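Putative transporter (Clostridium difficile 630, PDB 3LV9) is of unknown function but is probably a membrane transporter of the UPF0053 family, whose paired CBS domains form the part described here. Local coordinates at residues A[77-81]-A[90-95]. Sequence-based numbering, arbitrary orientation.
Sequences DLYNQ and LEEILR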
ATOM      1  N   ASP A  77       7.372   8.836   2.764  1.00 32.10           N
ATOM      2  CA  ASP A  77       8.179  10.001   2.495  1.00 32.36           C
ATOM      3  C   ASP A  77       7.520  11.298   2.993  1.00 31.63           C
ATOM      4  O   ASP A  77       8.182  12.104   3.626  1.00 32.33           O
ATOM      5  CB  ASP A  77       8.440  10.116   0.999  1.00 32.92           C
ATOM      6  CG  ASP A  77       8.985   8.862   0.396  1.00 34.29           C
ATOM      7  OD1 ASP A  77       9.347   7.930   1.133  1.00 37.77           O
ATOM      8  OD2 ASP A  77       9.043   8.822  -0.843  1.00 40.47           O
ATOM      9  N   LEU A  78       6.238  11.502   2.710  1.00 31.28           N
ATOM     10  CA  LEU A  78       5.545  12.695   3.175  1.00 31.39           C
ATOM     11  C   LEU A  78       5.626  12.770   4.705  1.00 31.01           C
ATOM     12  O   LEU A  78       5.939  13.825   5.302  1.00 30.40           O
ATOM     13  CB  LEU A  78       4.063  12.702   2.760  1.00 31.53           C
ATOM     14  CG  LEU A  78       3.581  13.343   1.447  1.00 33.21           C
ATOM     15  CD1 LEU A  78       2.112  12.990   1.172  1.00 35.24           C
ATOM     16  CD2 LEU A  78       3.704  14.822   1.404  1.00 31.98           C
ATOM     17  N   TYR A  79       5.308  11.652   5.348  1.00 31.05           N
ATOM     18  CA  TYR A  79       5.176  11.617   6.809  1.00 30.37           C
ATOM     19  C   TYR A  79       6.572  11.791   7.414  1.00 30.72           C
ATOM     20  O   TYR A  79       6.740  12.563   8.362  1.00 31.65           O
ATOM     21  CB  TYR A  79       4.539  10.307   7.280  1.00 30.73           C
ATOM     22  CG  TYR A  79       3.016  10.157   7.173  1.00 31.35           C
ATOM     23  CD1 TYR A  79       2.174  11.237   7.342  1.00 34.29           C
ATOM     24  CD2 TYR A  79       2.422   8.908   6.979  1.00 31.35           C
ATOM     25  CE1 TYR A  79       0.809  11.099   7.303  1.00 33.33           C
ATOM     26  CE2 TYR A  79       1.045   8.772   6.941  1.00 30.76           C
ATOM     27  CZ  TYR A  79       0.257   9.885   7.100  1.00 31.40           C
ATOM     28  OH  TYR A  79      -1.104   9.835   7.062  1.00 32.85           O
ATOM     29  N   ASN A  80       7.581  11.132   6.862  1.00 30.23           N
ATOM     30  CA  ASN A  80       8.945  11.342   7.370  1.00 31.04           C
ATOM     31  C   ASN A  80       9.413  12.804   7.239  1.00 31.36           C
ATOM     32  O   ASN A  80      10.122  13.295   8.125  1.00 32.75           O
ATOM     33  CB  ASN A  80       9.957  10.418   6.678  1.00 31.30           C
ATOM     34  CG  ASN A  80       9.826   8.946   7.123  1.00 31.62           C
ATOM     35  OD1 ASN A  80       9.348   8.665   8.221  1.00 33.16           O
ATOM     36  ND2 ASN A  80      10.247   8.013   6.257  1.00 29.69           N
ATOM     37  N   GLN A  81       9.017  13.518   6.180  1.00 30.22           N
ATOM     38  CA  GLN A  81       9.381  14.937   6.093  1.00 29.64           C
ATOM     39  C   GLN A  81       8.759  15.691   7.236  1.00 29.99           C
ATOM     40  O   GLN A  81       9.402  16.487   7.884  1.00 30.71           O
ATOM     41  CB  GLN A  81       8.921  15.567   4.778  1.00 28.82           C
ATOM     42  CG  GLN A  81       9.855  15.343   3.635  1.00 26.28           C
ATOM     43  CD  GLN A  81       9.498  16.175   2.400  1.00 27.93           C
ATOM     44  OE1 GLN A  81       8.344  16.638   2.229  1.00 24.86           O
ATOM     45  NE2 GLN A  81      10.497  16.378   1.529  1.00 23.08           N
ATOM     46  N   LEU A  90       7.569  18.986  -1.395  1.00 31.37           N
ATOM     47  CA  LEU A  90       7.178  17.948  -2.375  1.00 31.39           C
ATOM     48  C   LEU A  90       8.264  17.596  -3.403  1.00 33.07           C
ATOM     49  O   LEU A  90       8.518  16.421  -3.729  1.00 32.95           O
ATOM     50  CB  LEU A  90       5.899  18.382  -3.075  1.00 30.97           C
ATOM     51  CG  LEU A  90       4.671  18.399  -2.157  1.00 28.00           C
ATOM     52  CD1 LEU A  90       3.655  19.272  -2.746  1.00 26.36           C
ATOM     53  CD2 LEU A  90       4.090  17.006  -1.937  1.00 28.07           C
ATOM     54  N   GLU A  91       8.911  18.635  -3.899  1.00 34.56           N
ATOM     55  CA  GLU A  91       9.983  18.520  -4.890  1.00 35.62           C
ATOM     56  C   GLU A  91      11.103  17.568  -4.485  1.00 35.56           C
ATOM     57  O   GLU A  91      11.707  16.930  -5.342  1.00 35.77           O
ATOM     58  CB  GLU A  91      10.565  19.921  -5.224  1.00 36.53           C
ATOM     59  CG  GLU A  91      10.903  20.836  -3.977  1.00 39.78           C
ATOM     60  CD  GLU A  91       9.685  21.409  -3.194  1.00 44.41           C
ATOM     61  OE1 GLU A  91       8.594  21.654  -3.791  1.00 48.63           O
ATOM     62  OE2 GLU A  91       9.835  21.644  -1.965  1.00 48.34           O
ATOM     63  N   GLU A  92      11.386  17.482  -3.189  1.00 35.60           N
ATOM     64  CA  GLU A  92      12.475  16.640  -2.674  1.00 35.80           C
ATOM     65  C   GLU A  92      12.094  15.142  -2.579  1.00 34.67           C
ATOM     66  O   GLU A  92      12.994  14.283  -2.393  1.00 34.75           O
ATOM     67  CB  GLU A  92      12.987  17.147  -1.282  1.00 36.01           C
ATOM     68  CG  GLU A  92      14.181  18.119  -1.359  1.00 39.32           C
ATOM     69  CD  GLU A  92      14.427  18.910  -0.075  1.00 42.45           C
ATOM     70  OE1 GLU A  92      14.159  18.370   1.019  1.00 45.28           O
ATOM     71  OE2 GLU A  92      14.912  20.063  -0.151  1.00 44.97           O
ATOM     72  N   ILE A  93      10.799  14.834  -2.665  1.00 32.83           N
ATOM     73  CA  ILE A  93      10.335  13.436  -2.571  1.00 32.07           C
ATOM     74  C   ILE A  93       9.543  13.014  -3.784  1.00 32.66           C
ATOM     75  O   ILE A  93       9.014  11.902  -3.842  1.00 32.37           O
ATOM     76  CB  ILE A  93       9.502  13.188  -1.306  1.00 31.38           C
ATOM     77  CG1 ILE A  93       8.368  14.198  -1.210  1.00 30.33           C
ATOM     78  CG2 ILE A  93      10.430  13.237  -0.026  1.00 29.68           C
ATOM     79  CD1 ILE A  93       7.339  13.850  -0.132  1.00 29.93           C
ATOM     80  N   LEU A  94       9.485  13.908  -4.767  1.00 33.72           N
ATOM     81  CA  LEU A  94       8.688  13.685  -5.980  1.00 34.76           C
ATOM     82  C   LEU A  94       9.332  12.565  -6.801  1.00 34.93           C
ATOM     83  O   LEU A  94      10.528  12.597  -7.056  1.00 33.65           O
ATOM     84  CB  LEU A  94       8.609  14.993  -6.786  1.00 34.68           C
ATOM     85  CG  LEU A  94       7.520  15.205  -7.826  1.00 35.67           C
ATOM     86  CD1 LEU A  94       6.162  15.036  -7.184  1.00 33.29           C
ATOM     87  CD2 LEU A  94       7.682  16.619  -8.501  1.00 35.67           C
ATOM     88  N   ARG A  95       8.524  11.573  -7.156  1.00 36.49           N
ATOM     89  CA  ARG A  95       8.944  10.362  -7.906  1.00 37.51           C
ATOM     90  C   ARG A  95       8.245  10.331  -9.277  1.00 37.58           C
ATOM     91  O   ARG A  95       7.104  10.747  -9.388  1.00 36.11           O
ATOM     92  CB  ARG A  95       8.558   9.113  -7.118  1.00 37.79           C
ATOM     93  CG  ARG A  95       9.403   8.851  -5.879  1.00 40.18           C
ATOM     94  CD  ARG A  95       8.699   7.925  -4.886  1.00 43.69           C
ATOM     95  NE  ARG A  95       9.596   6.914  -4.300  1.00 48.84           N
ATOM     96  CZ  ARG A  95      10.574   7.139  -3.416  1.00 51.82           C
ATOM     97  NH1 ARG A  95      10.853   8.361  -2.972  1.00 53.65           N
ATOM     98  NH2 ARG A  95      11.298   6.116  -2.973  1.00 54.45           N
TER
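Asp77 and Ile93 are the residues whose CA atoms come nearest, 6.5 Å apart, where one face of helix 75-85 meets the loop leading to strand 98-101. Residues 90-92 have helical backbone angles, and a hydrogen bond from Ile93 N to Leu90 O closes this turn before the chain extends through Leu94 and Arg95. Ile93 fills the middle of the interface. Its CG1 sits between the backbone N and the carbonyl carbon (chi1 53°), which sends the two branches to different neighbours: CG2 packs on Asp77 CB at 3.8 Å, while CD1 lies against Leu78, 4.1 Å from CD2. A beta-branched residue suits this place, since its CG2 can serve Asp77 and Gln81 while the other branch turns to Leu78. Leu78 also reaches Leu90, CD2 to CD2 at 4.0 Å, and this apolar patch continues onto Ile47 and Leu51 of helix 44-53. In this pair of CBS domains, the chain leaving helix 75-85 folds back over that helix on its way to strand 98-101, and Arg95 joins Phe72 of strand 69-74 through backbone hydrogen bonds. Gln81, one turn after Asp77, runs straight beyond CG (chi2 -170°) toward the loop, and its amide lies beside Ile93, with NE2 3.5 Å from CG2. Gln81 is buried, and its OE1 accepts a hydrogen bond from the backbone N of Glu89, a task for which a long, neutral side chain is well fitted. At the outer end, Asp77 OD2 lies 2.8 Å from Arg95 NH1 in a salt bridge. The carboxylate oxygen stands over one face of the guanidinium, the two planes 52° apart, and with no N-H aimed at it the attraction is one of charge. Arginine's length, with a bend at chi3, carries its charge back to the helix from its exposed position at the end of the segment.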